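Local structure of 3-polyprenyl-4-hydroxybenzoate decarboxylase and related decarboxylases (Pelotomaculum thermopropionicum, 6H6X) at residues Ile131-Leu136 against Val285-Ile290; Val148-Leu153 against Ala195-Ser200; Ala187-Val192 against Ala236-Val241. The protein is a UbiD-class (de)carboxylase, HmfF, that uses prenylated FMN to interconvert 2-furoic acid and 2,5-furandicarboxylic acid by gain or loss of carbon dioxide. The protein carries 8 engineered substitutions. One frame throughout, in Å; residues are numbered along the deposited sequence.

Contact 1 (Ile131-Leu136 against Val285-Ile290); sequences ITAAIL and VYHTII. With 4LU (1-deoxy-5-O-phosphono-1-(3,3,4,5-tetramethyl-9,11-dioxo-2,3,8,9,10,11-hexahydro-7H-quinolino[1,8-fg]pteridin-12-ium-7-y l)-D-ribitol), chain I.
Thr132 bonds directly to the backbone of the other segment: its OG1 donates to Ile289 O at 2.8 Å, tilted 21° from the carbonyl plane. A chi1 of 53° makes this possible by setting OG1 between the backbone N and the carbonyl carbon. Thr288 OG1, hydrogen-bonded to His122, comes within 3.0 Å of Thr132 OG1. Ordered waters carry more of the polar contact. One accepts from Thr132 N and lies at the edge of the Tyr286 ring, in its plane, 2.9 Å from Tyr286 OH; another links Ala133 N to His287 O, and a third joins Ala133 O to His287 ND1. Apolar packing gathers on Ala133, whose CB sits over one face of the His287 imidazole, 4.0 Å from the ring centroid in a CH-pi contact, and touches Ile289 CD1 at 3.7 Å. Ile289 CG2 meets methyl C7M of the prenylated flavin at 3.9 Å, making the contact part of the cofactor pocket wall. Around it, Tyr286 pairs through its backbone with Pro55 and Val57, Ile131 bonds to Leu153 of strand 146-157 and packs on strand 184-190, and His287 NE2 reaches Glu295 of helix 294-315.

Contact 2 (Val148-Leu153 against Ala195-Ser200); sequences VSIHRL and AVLLAS. With K (potassium ion), chain G; 4LU (1-deoxy-5-O-phosphono-1-(3,3,4,5-tetramethyl-9,11-dioxo-2,3,8,9,10,11-hexahydro-7H-quinolino[1,8-fg]pteridin-12-ium-7-y l)-D-ribitol), chain I.
The potassium site that holds the tail of the prenylated flavin lies where Val148 and Ser200 meet, strand 146-157 on one side and segment 195-200, mostly helix, on the other. Val148 O binds the ion at 2.9 Å and Ser200 O binds it at 2.7 Å, with ribityl O4', phosphate-ester O5' and phosphate O2P of the cofactor as further ligands; Glu210 and Ala202 complete the shell. Beside the metal, Val148 CG1 packs on Ser200 CB at 3.8 Å. Ile150 fills the rest of the interface. With CG1 beside the backbone N (chi1 -66°) and the chain extended beyond it, CD1 reaches across to Ser200 OG at 3.4 Å and to Leu197 CD2 at 4.1 Å, while the other branch, CG2, lies 3.7 Å from ring carbon C7 of the flavin. Ser200 OG in turn donates to Leu197 O, one turn back. An alanine at Ile150 is likely to open a gap between flavin, Leu197 and Ser200, depriving the dimethyl-bearing ring of its support on this side. The backbone of 148-153 also binds the cofactor: Ile150 N donates to O2', and Arg152 N to O4 at 2.9 Å, nearly straight at 166°. Ser149 OG is hydrogen-bonded to His151 NE2 in the ring plane, while His151 ND1 is bonded to Leu164 O, and the two bonds together probably fix the imidazole's rotation. No hydrogen bond crosses between the segments. Two carbonyl oxygens, Val148 O and Ser200 O, approach to 3.4 Å, and the cation they share probably offsets their repulsion while joining both to the phosphate.

Contact 3 (Ala187-Val192 against Ala236-Val241); sequences ALAIGV and AGAEIV
Ile190 lies beside Ile240, CB to CB 4.2 Å, the two branched side chains emerging from the same face of the sheet. Their backbones form an antiparallel hydrogen-bonded pair: Ile190 N donates to Ile240 O at 2.9 Å, and Ile240 N returns the bond to Ile190 O, both in the carbonyl plane. Ile190 O accepts a second hydrogen bond, from Glu239 N at 3.2 Å and less straight, at 136°, so one carbonyl grips two successive amides. Glu239 N also makes a weak bond to Gly191 O. The next pair, Ala189 with Val241, is non-hydrogen-bonded and puts its side chains on the opposite face, where Ala189 CB meets Val241 CG2 at 4.2 Å and Ala238 CB at 4.3 Å. Val192 CG1 continues this apolar patch onto Ala238 CB. CA-H...O contacts also run along the seam, the closest from Val241 CA to Leu188 O at 3.1 Å. Gly191 follows with a positive phi of 91°; a side chain there would collide with Glu239 CG and with the preceding carbonyl. Glu239 CB packs against Ile190 O at 3.5 Å; the chain then bends at chi2 and carries its carboxylate away, OE1 to Val285 N and OE2 to a salt bridge with Arg6. Leu188, Ala189 and Ile190 also rest on strand 130-139, which flanks strand 184-190 on its other side. With Glu239 and Ile240 both facing Ile190, this is a classic beta bulge, placed where strands 184-190 and 240-246 join in the curled antiparallel sheet of the Rift-related, flavin-binding domain.

From the N terminus, strand 130-139 supplies the first half of contact 1, whose partner, 285-290, arrives only after some 150 residues, so this contact closes the longest loop. Contacts 2 and 3 both fall within that span. Contact 2 starts on the next strand, 146-157, and contact 3 on strand 184-190; then helix 194-199 closes contact 2 before strand 240-246 closes contact 3, so these two cross. Strand 130-139 runs between 146-157 and 184-190, linking all three: Leu136 N bonds Ser149 O, and Ile135 O accepts from Ala189 N. Contacts 1 and 2 share the prenylated flavin. Contact 1 ties the large antiparallel sheet to strand 286-287 of a small mixed sheet; contact 3 lies within the large one, away from the cofactor.

Contact 1 (Ile131-Leu136 against Val285-Ile290)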
loop_
_atom_site.group_PDB
_atom_site.type_symbol
_atom_site.label_atom_id
_atom_site.label_comp_id
_atom_site.label_asym_id
_atom_site.label_seq_id
_atom_site.Cartn_x
_atom_site.Cartn_y
_atom_site.Cartn_z
ATOM N N ILE B 131 -24.327 -16.555 11.458
ATOM C CA ILE B 131 -23.809 -17.576 10.535
ATOM C C ILE B 131 -23.437 -16.806 9.279
ATOM O O ILE B 131 -24.299 -16.192 8.679
ATOM C CB ILE B 131 -24.888 -18.641 10.217
ATOM C CG1 ILE B 131 -25.297 -19.366 11.516
ATOM C CG2 ILE B 131 -24.399 -19.631 9.173
ATOM C CD1 ILE B 131 -26.420 -20.350 11.321
ATOM N N THR B 132 -22.155 -16.830 8.914
ATOM C CA THR B 132 -21.639 -16.019 7.814
ATOM C C THR B 132 -21.079 -16.821 6.646
ATOM O O THR B 132 -20.747 -16.217 5.657
ATOM C CB THR B 132 -20.528 -15.089 8.285
ATOM O OG1 THR B 132 -19.535 -15.863 8.957
ATOM C CG2 THR B 132 -21.089 -14.085 9.283
ATOM N N ALA B 133 -20.967 -18.144 6.765
ATOM C CA ALA B 133 -20.351 -18.941 5.717
ATOM C C ALA B 133 -21.215 -20.060 5.144
ATOM O O ALA B 133 -20.701 -21.042 4.615
ATOM C CB ALA B 133 -19.038 -19.498 6.205
ATOM N N ALA B 134 -22.510 -19.897 5.219
ATOM C CA ALA B 134 -23.440 -20.907 4.784
ATOM C C ALA B 134 -23.844 -20.590 3.375
ATOM O O ALA B 134 -24.278 -19.480 3.103
ATOM C CB ALA B 134 -24.689 -20.926 5.649
ATOM N N ILE B 135 -23.720 -21.577 2.484
ATOM C CA ILE B 135 -24.364 -21.485 1.190
ATOM C C ILE B 135 -25.842 -21.845 1.341
ATOM O O ILE B 135 -26.188 -22.794 2.020
ATOM C CB ILE B 135 -23.666 -22.307 0.100
ATOM C CG1 ILE B 135 -23.744 -23.824 0.340
ATOM C CG2 ILE B 135 -22.232 -21.857 -0.037
ATOM C CD1 ILE B 135 -23.190 -24.639 -0.839
ATOM N N LEU B 136 -26.708 -21.048 0.742
ATOM C CA LEU B 136 -28.147 -21.201 0.842
ATOM C C LEU B 136 -28.640 -21.730 -0.510
ATOM O O LEU B 136 -28.537 -21.033 -1.506
ATOM C CB LEU B 136 -28.811 -19.869 1.139
ATOM C CG LEU B 136 -30.292 -19.937 1.536
ATOM C CD1 LEU B 136 -30.647 -18.730 2.393
ATOM C CD2 LEU B 136 -31.211 -20.045 0.340
ATOM N N VAL B 285 -16.436 -29.650 11.721
ATOM C CA VAL B 285 -15.724 -28.371 11.811
ATOM C C VAL B 285 -16.650 -27.252 11.367
ATOM O O VAL B 285 -17.192 -27.317 10.290
ATOM C CB VAL B 285 -14.489 -28.353 10.922
ATOM C CG1 VAL B 285 -13.625 -27.166 11.249
ATOM C CG2 VAL B 285 -13.701 -29.634 11.108
ATOM N N TYR B 286 -16.818 -26.230 12.204
ATOM C CA TYR B 286 -17.629 -25.092 11.877
ATOM C C TYR B 286 -16.735 -24.018 11.173
ATOM O O TYR B 286 -15.677 -23.676 11.686
ATOM C CB TYR B 286 -18.297 -24.539 13.107
ATOM C CG TYR B 286 -19.218 -23.366 12.801
ATOM C CD1 TYR B 286 -18.713 -22.064 12.687
ATOM C CD2 TYR B 286 -20.580 -23.542 12.581
ATOM C CE1 TYR B 286 -19.537 -21.004 12.366
ATOM C CE2 TYR B 286 -21.401 -22.464 12.276
ATOM C CZ TYR B 286 -20.850 -21.210 12.166
ATOM O OH TYR B 286 -21.666 -20.134 11.862
ATOM N N HIS B 287 -17.186 -23.495 10.035
ATOM C CA HIS B 287 -16.432 -22.477 9.267
ATOM C C HIS B 287 -17.133 -21.124 9.440
ATOM O O HIS B 287 -18.360 -21.003 9.297
ATOM C CB HIS B 287 -16.378 -22.880 7.820
ATOM C CG HIS B 287 -15.776 -21.863 6.919
ATOM N ND1 HIS B 287 -16.196 -21.701 5.626
ATOM C CD2 HIS B 287 -14.784 -20.973 7.107
ATOM C CE1 HIS B 287 -15.446 -20.791 5.037
ATOM N NE2 HIS B 287 -14.583 -20.335 5.917
ATOM N N THR B 288 -16.366 -20.104 9.830
ATOM C CA THR B 288 -16.912 -18.761 9.812
ATOM C C THR B 288 -16.092 -17.868 8.888
ATOM O O THR B 288 -14.889 -18.102 8.705
ATOM C CB THR B 288 -17.018 -18.173 11.218
ATOM O OG1 THR B 288 -17.904 -17.059 11.149
ATOM C CG2 THR B 288 -15.642 -17.763 11.798
ATOM N N ILE B 289 -16.761 -16.894 8.283
ATOM C CA ILE B 289 -16.066 -15.888 7.476
ATOM C C ILE B 289 -16.183 -14.604 8.269
ATOM O O ILE B 289 -17.280 -14.182 8.621
ATOM C CB ILE B 289 -16.706 -15.754 6.091
ATOM C CG1 ILE B 289 -16.326 -16.964 5.205
ATOM C CG2 ILE B 289 -16.266 -14.485 5.408
ATOM C CD1 ILE B 289 -17.261 -17.111 3.989
ATOM N N ILE B 290 -15.053 -14.002 8.582
ATOM C CA ILE B 290 -15.052 -12.740 9.321
ATOM C C ILE B 290 -15.355 -11.635 8.320
ATOM O O ILE B 290 -14.679 -11.543 7.290
ATOM C CB ILE B 290 -13.700 -12.502 9.953
ATOM C CG1 ILE B 290 -13.467 -13.564 11.044
ATOM C CG2 ILE B 290 -13.662 -11.135 10.612
ATOM C CD1 ILE B 290 -11.989 -13.653 11.418
HETATM C C9 4LU I . -21.650 -12.903 0.183
HETATM C C8 4LU I . -20.565 -13.390 0.971
HETATM C C7 4LU I . -20.507 -13.222 2.359
HETATM C C10 4LU I . -25.009 -11.264 0.597
HETATM C C6 4LU I . -21.514 -12.281 2.996
HETATM N N3 4LU I . -27.494 -10.959 1.830
HETATM C C2 4LU I . -27.403 -11.002 0.462
HETATM C C13 4LU I . -20.524 -12.125 5.529
HETATM C C5 4LU I . -21.643 -11.982 4.518
HETATM C C1 4LU I . -23.545 -10.514 3.986
HETATM O O2 4LU I . -28.459 -10.910 -0.239
HETATM N N1 4LU I . -26.185 -11.163 -0.138
HETATM C C4 4LU I . -26.400 -11.053 2.643
HETATM O O4 4LU I . -26.528 -11.027 3.894
HETATM C C4A 4LU I . -25.043 -11.211 2.010
HETATM N N5 4LU I . -23.842 -11.357 2.782
HETATM C C3 4LU I . -22.783 -11.112 4.920
HETATM C C12 4LU I . -22.393 -13.273 4.958
HETATM C C5A 4LU I . -22.692 -11.947 2.190
HETATM C C7M 4LU I . -19.318 -13.753 3.158
HETATM C C8M 4LU I . -19.521 -14.159 0.207
HETATM C C9A 4LU I . -22.714 -12.143 0.713
HETATM N N10 4LU I . -23.755 -11.471 -0.035
HETATM C "C1'" 4LU I . -23.753 -11.458 -1.497
HETATM C "C2'" 4LU I . -24.435 -12.641 -2.223
HETATM O "O2'" 4LU I . -24.114 -13.919 -1.664
HETATM C "C3'" 4LU I . -23.948 -12.639 -3.663
HETATM O "O3'" 4LU I . -24.086 -11.325 -4.210
HETATM C "C4'" 4LU I . -24.660 -13.695 -4.514
HETATM O "O4'" 4LU I . -23.949 -14.052 -5.738
HETATM C "C5'" 4LU I . -26.077 -13.346 -4.935
HETATM O "O5'" 4LU I . -26.422 -14.522 -5.698
HETATM P P 4LU I . -27.652 -14.568 -6.759
HETATM O O2P 4LU I . -27.826 -16.039 -7.179
HETATM O O3P 4LU I . -28.906 -14.096 -5.968
HETATM O O1P 4LU I . -27.187 -13.679 -7.914
HETATM O O HOH W 1 -20.394 -17.571 11.244
HETATM O O HOH W 2 -18.798 -22.839 4.409
HETATM O O HOH W 3 -20.771 -19.966 8.956
#

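Contact 2 (Val148-Leu153 against Ala195-Ser200)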
loop_
_atom_site.group_PDB
_atom_site.type_symbol
_atom_site.label_atom_id
_atom_site.label_comp_id
_atom_site.label_asym_id
_atom_site.label_seq_id
_atom_site.Cartn_x
_atom_site.Cartn_y
_atom_site.Cartn_z
ATOM N N VAL B 148 -27.937 -20.846 -5.669
ATOM C CA VAL B 148 -27.128 -20.821 -4.476
ATOM C C VAL B 148 -26.640 -19.369 -4.255
ATOM O O VAL B 148 -26.205 -18.720 -5.180
ATOM C CB VAL B 148 -25.925 -21.741 -4.639
ATOM C CG1 VAL B 148 -25.119 -21.844 -3.355
ATOM C CG2 VAL B 148 -26.377 -23.104 -5.184
ATOM N N SER B 149 -26.717 -18.900 -3.021
ATOM C CA SER B 149 -26.154 -17.614 -2.603
ATOM C C SER B 149 -25.760 -17.673 -1.118
ATOM O O SER B 149 -26.133 -18.610 -0.399
ATOM C CB SER B 149 -27.201 -16.486 -2.828
ATOM O OG SER B 149 -28.507 -16.905 -2.439
ATOM N N ILE B 150 -25.020 -16.661 -0.663
ATOM C CA ILE B 150 -24.615 -16.601 0.736
ATOM C C ILE B 150 -25.289 -15.396 1.373
ATOM O O ILE B 150 -25.157 -14.272 0.882
ATOM C CB ILE B 150 -23.079 -16.483 0.877
ATOM C CG1 ILE B 150 -22.423 -17.760 0.381
ATOM C CG2 ILE B 150 -22.681 -16.210 2.345
ATOM C CD1 ILE B 150 -20.903 -17.750 0.507
ATOM N N HIS B 151 -25.956 -15.638 2.490
ATOM C CA HIS B 151 -26.697 -14.607 3.268
ATOM C C HIS B 151 -26.264 -14.696 4.714
ATOM O O HIS B 151 -26.035 -15.802 5.248
ATOM C CB HIS B 151 -28.221 -14.828 3.151
ATOM C CG HIS B 151 -28.682 -14.846 1.733
ATOM N ND1 HIS B 151 -29.152 -13.725 1.091
ATOM C CD2 HIS B 151 -28.611 -15.815 0.790
ATOM C CE1 HIS B 151 -29.390 -14.013 -0.180
ATOM N NE2 HIS B 151 -29.057 -15.273 -0.390
ATOM N N ARG B 152 -26.092 -13.537 5.351
ATOM C CA ARG B 152 -25.918 -13.524 6.790
ATOM C C ARG B 152 -27.214 -14.001 7.457
ATOM O O ARG B 152 -28.308 -13.688 7.001
ATOM C CB ARG B 152 -25.491 -12.157 7.282
ATOM C CG ARG B 152 -26.584 -11.114 7.308
ATOM C CD ARG B 152 -26.013 -9.750 7.644
ATOM N NE ARG B 152 -27.084 -8.802 7.939
ATOM C CZ ARG B 152 -27.103 -7.500 7.645
ATOM N NH1 ARG B 152 -26.100 -6.888 6.994
ATOM N NH2 ARG B 152 -28.169 -6.795 7.994
ATOM N N LEU B 153 -27.061 -14.815 8.491
ATOM C CA LEU B 153 -28.177 -15.359 9.219
ATOM C C LEU B 153 -27.975 -15.038 10.708
ATOM O O LEU B 153 -26.990 -15.443 11.322
ATOM C CB LEU B 153 -28.234 -16.861 8.999
ATOM C CG LEU B 153 -28.400 -17.226 7.538
ATOM C CD1 LEU B 153 -27.768 -18.543 7.227
ATOM C CD2 LEU B 153 -29.864 -17.249 7.201
ATOM N N ALA B 195 -13.931 -23.735 -3.696
ATOM C CA ALA B 195 -14.478 -23.628 -5.051
ATOM C C ALA B 195 -15.960 -23.535 -5.028
ATOM O O ALA B 195 -16.558 -22.873 -5.888
ATOM C CB ALA B 195 -14.057 -24.808 -5.926
ATOM N N VAL B 196 -16.589 -24.204 -4.066
ATOM C CA VAL B 196 -18.047 -24.165 -3.963
ATOM C C VAL B 196 -18.536 -22.777 -3.495
ATOM O O VAL B 196 -19.561 -22.265 -3.993
ATOM C CB VAL B 196 -18.577 -25.296 -3.075
ATOM C CG1 VAL B 196 -20.087 -25.255 -2.973
ATOM C CG2 VAL B 196 -18.093 -26.677 -3.595
ATOM N N LEU B 197 -17.787 -22.177 -2.564
ATOM C CA LEU B 197 -18.059 -20.852 -2.032
ATOM C C LEU B 197 -17.868 -19.824 -3.120
ATOM O O LEU B 197 -18.713 -18.944 -3.296
ATOM C CB LEU B 197 -17.159 -20.527 -0.844
ATOM C CG LEU B 197 -17.338 -21.349 0.419
ATOM C CD1 LEU B 197 -16.227 -21.075 1.409
ATOM C CD2 LEU B 197 -18.650 -21.119 1.077
ATOM N N LEU B 198 -16.775 -19.972 -3.862
ATOM C CA LEU B 198 -16.497 -19.118 -4.996
ATOM C C LEU B 198 -17.605 -19.219 -6.032
ATOM O O LEU B 198 -18.151 -18.209 -6.468
ATOM C CB LEU B 198 -15.130 -19.447 -5.536
ATOM C CG LEU B 198 -14.589 -18.637 -6.692
ATOM C CD1 LEU B 198 -14.450 -17.190 -6.324
ATOM C CD2 LEU B 198 -13.200 -19.179 -6.995
ATOM N N ALA B 199 -18.051 -20.425 -6.333
ATOM C CA ALA B 199 -19.179 -20.607 -7.261
ATOM C C ALA B 199 -20.480 -19.984 -6.809
ATOM O O ALA B 199 -21.270 -19.554 -7.655
ATOM C CB ALA B 199 -19.415 -22.062 -7.554
ATOM N N SER B 200 -20.727 -19.923 -5.502
ATOM C CA SER B 200 -21.948 -19.325 -4.993
ATOM C C SER B 200 -22.035 -17.811 -5.217
ATOM O O SER B 200 -23.111 -17.230 -5.021
ATOM C CB SER B 200 -22.076 -19.587 -3.486
ATOM O OG SER B 200 -21.157 -18.751 -2.761
HETATM K K K G . -25.154 -16.567 -6.721
HETATM C C9 4LU I . -21.650 -12.903 0.183
HETATM C C8 4LU I . -20.565 -13.390 0.971
HETATM C C7 4LU I . -20.507 -13.222 2.359
HETATM C C10 4LU I . -25.009 -11.264 0.597
HETATM C C6 4LU I . -21.514 -12.281 2.996
HETATM N N3 4LU I . -27.494 -10.959 1.830
HETATM C C2 4LU I . -27.403 -11.002 0.462
HETATM C C13 4LU I . -20.524 -12.125 5.529
HETATM C C5 4LU I . -21.643 -11.982 4.518
HETATM C C1 4LU I . -23.545 -10.514 3.986
HETATM O O2 4LU I . -28.459 -10.910 -0.239
HETATM N N1 4LU I . -26.185 -11.163 -0.138
HETATM C C4 4LU I . -26.400 -11.053 2.643
HETATM O O4 4LU I . -26.528 -11.027 3.894
HETATM C C4A 4LU I . -25.043 -11.211 2.010
HETATM N N5 4LU I . -23.842 -11.357 2.782
HETATM C C3 4LU I . -22.783 -11.112 4.920
HETATM C C12 4LU I . -22.393 -13.273 4.958
HETATM C C5A 4LU I . -22.692 -11.947 2.190
HETATM C C7M 4LU I . -19.318 -13.753 3.158
HETATM C C8M 4LU I . -19.521 -14.159 0.207
HETATM C C9A 4LU I . -22.714 -12.143 0.713
HETATM N N10 4LU I . -23.755 -11.471 -0.035
HETATM C "C1'" 4LU I . -23.753 -11.458 -1.497
HETATM C "C2'" 4LU I . -24.435 -12.641 -2.223
HETATM O "O2'" 4LU I . -24.114 -13.919 -1.664
HETATM C "C3'" 4LU I . -23.948 -12.639 -3.663
HETATM O "O3'" 4LU I . -24.086 -11.325 -4.210
HETATM C "C4'" 4LU I . -24.660 -13.695 -4.514
HETATM O "O4'" 4LU I . -23.949 -14.052 -5.738
HETATM C "C5'" 4LU I . -26.077 -13.346 -4.935
HETATM O "O5'" 4LU I . -26.422 -14.522 -5.698
HETATM P P 4LU I . -27.652 -14.568 -6.759
HETATM O O2P 4LU I . -27.826 -16.039 -7.179
HETATM O O3P 4LU I . -28.906 -14.096 -5.968
HETATM O O1P 4LU I . -27.187 -13.679 -7.914
#

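Contact 3 (Ala187-Val192 against Ala236-Val241)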
loop_
_atom_site.group_PDB
_atom_site.type_symbol
_atom_site.label_atom_id
_atom_site.label_comp_id
_atom_site.label_asym_id
_atom_site.label_seq_id
_atom_site.Cartn_x
_atom_site.Cartn_y
_atom_site.Cartn_z
ATOM N N ALA B 187 -32.069 -25.065 1.998
ATOM C CA ALA B 187 -31.028 -25.676 2.786
ATOM C C ALA B 187 -29.761 -24.811 2.891
ATOM O O ALA B 187 -29.393 -24.103 1.957
ATOM C CB ALA B 187 -30.705 -27.041 2.196
ATOM N N LEU B 188 -29.128 -24.900 4.042
ATOM C CA LEU B 188 -27.931 -24.153 4.340
ATOM C C LEU B 188 -26.813 -25.124 4.533
ATOM O O LEU B 188 -26.930 -26.007 5.361
ATOM C CB LEU B 188 -28.122 -23.392 5.638
ATOM C CG LEU B 188 -29.257 -22.368 5.592
ATOM C CD1 LEU B 188 -29.488 -21.888 7.002
ATOM C CD2 LEU B 188 -28.875 -21.209 4.713
ATOM N N ALA B 189 -25.725 -24.993 3.777
ATOM C CA ALA B 189 -24.548 -25.857 4.001
ATOM C C ALA B 189 -23.321 -25.082 4.402
ATOM O O ALA B 189 -23.008 -24.102 3.777
ATOM C CB ALA B 189 -24.272 -26.626 2.744
ATOM N N ILE B 190 -22.621 -25.567 5.413
ATOM C CA ILE B 190 -21.500 -24.904 6.052
ATOM C C ILE B 190 -20.333 -25.851 6.040
ATOM O O ILE B 190 -20.462 -27.010 6.385
ATOM C CB ILE B 190 -21.836 -24.528 7.485
ATOM C CG1 ILE B 190 -22.994 -23.535 7.549
ATOM C CG2 ILE B 190 -20.617 -23.906 8.170
ATOM C CD1 ILE B 190 -23.560 -23.358 8.958
ATOM N N GLY B 191 -19.174 -25.386 5.600
ATOM C CA GLY B 191 -17.991 -26.229 5.619
ATOM C C GLY B 191 -17.901 -26.947 4.307
ATOM O O GLY B 191 -18.036 -28.190 4.224
ATOM N N VAL B 192 -17.662 -26.158 3.275
ATOM C CA VAL B 192 -17.460 -26.691 1.938
ATOM C C VAL B 192 -16.139 -26.232 1.377
ATOM O O VAL B 192 -15.433 -25.373 1.906
ATOM C CB VAL B 192 -18.611 -26.309 1.008
ATOM C CG1 VAL B 192 -19.921 -26.889 1.485
ATOM C CG2 VAL B 192 -18.758 -24.786 0.854
ATOM N N ALA B 236 -22.849 -33.572 -0.318
ATOM C CA ALA B 236 -22.740 -34.794 0.516
ATOM C C ALA B 236 -21.620 -34.687 1.521
ATOM O O ALA B 236 -21.736 -35.172 2.659
ATOM C CB ALA B 236 -22.495 -36.031 -0.375
ATOM N N GLY B 237 -20.517 -34.082 1.086
ATOM C CA GLY B 237 -19.347 -33.899 1.917
ATOM C C GLY B 237 -19.328 -32.667 2.834
ATOM O O GLY B 237 -18.329 -32.437 3.447
ATOM N N ALA B 238 -20.403 -31.891 2.933
ATOM C CA ALA B 238 -20.413 -30.698 3.789
ATOM C C ALA B 238 -20.196 -31.096 5.259
ATOM O O ALA B 238 -20.353 -32.229 5.589
ATOM C CB ALA B 238 -21.723 -29.925 3.644
ATOM N N GLU B 239 -19.844 -30.143 6.116
ATOM C CA GLU B 239 -19.653 -30.412 7.543
ATOM C C GLU B 239 -20.962 -30.371 8.237
ATOM O O GLU B 239 -21.241 -31.202 9.066
ATOM C CB GLU B 239 -18.670 -29.385 8.173
ATOM C CG GLU B 239 -17.242 -29.485 7.662
ATOM C CD GLU B 239 -16.494 -30.748 8.184
ATOM O OE1 GLU B 239 -16.735 -31.150 9.332
ATOM O OE2 GLU B 239 -15.636 -31.334 7.480
ATOM N N ILE B 240 -21.784 -29.378 7.893
ATOM C CA ILE B 240 -23.045 -29.149 8.554
ATOM C C ILE B 240 -24.092 -28.689 7.536
ATOM O O ILE B 240 -23.769 -27.887 6.658
ATOM C CB ILE B 240 -22.892 -28.022 9.625
ATOM C CG1 ILE B 240 -21.966 -28.440 10.778
ATOM C CG2 ILE B 240 -24.221 -27.645 10.223
ATOM C CD1 ILE B 240 -21.035 -27.368 11.279
ATOM N N VAL B 241 -25.343 -29.154 7.687
ATOM C CA VAL B 241 -26.480 -28.709 6.893
ATOM C C VAL B 241 -27.609 -28.360 7.813
ATOM O O VAL B 241 -27.931 -29.118 8.719
ATOM C CB VAL B 241 -26.967 -29.770 5.884
ATOM C CG1 VAL B 241 -28.373 -29.477 5.359
ATOM C CG2 VAL B 241 -25.973 -29.910 4.744
#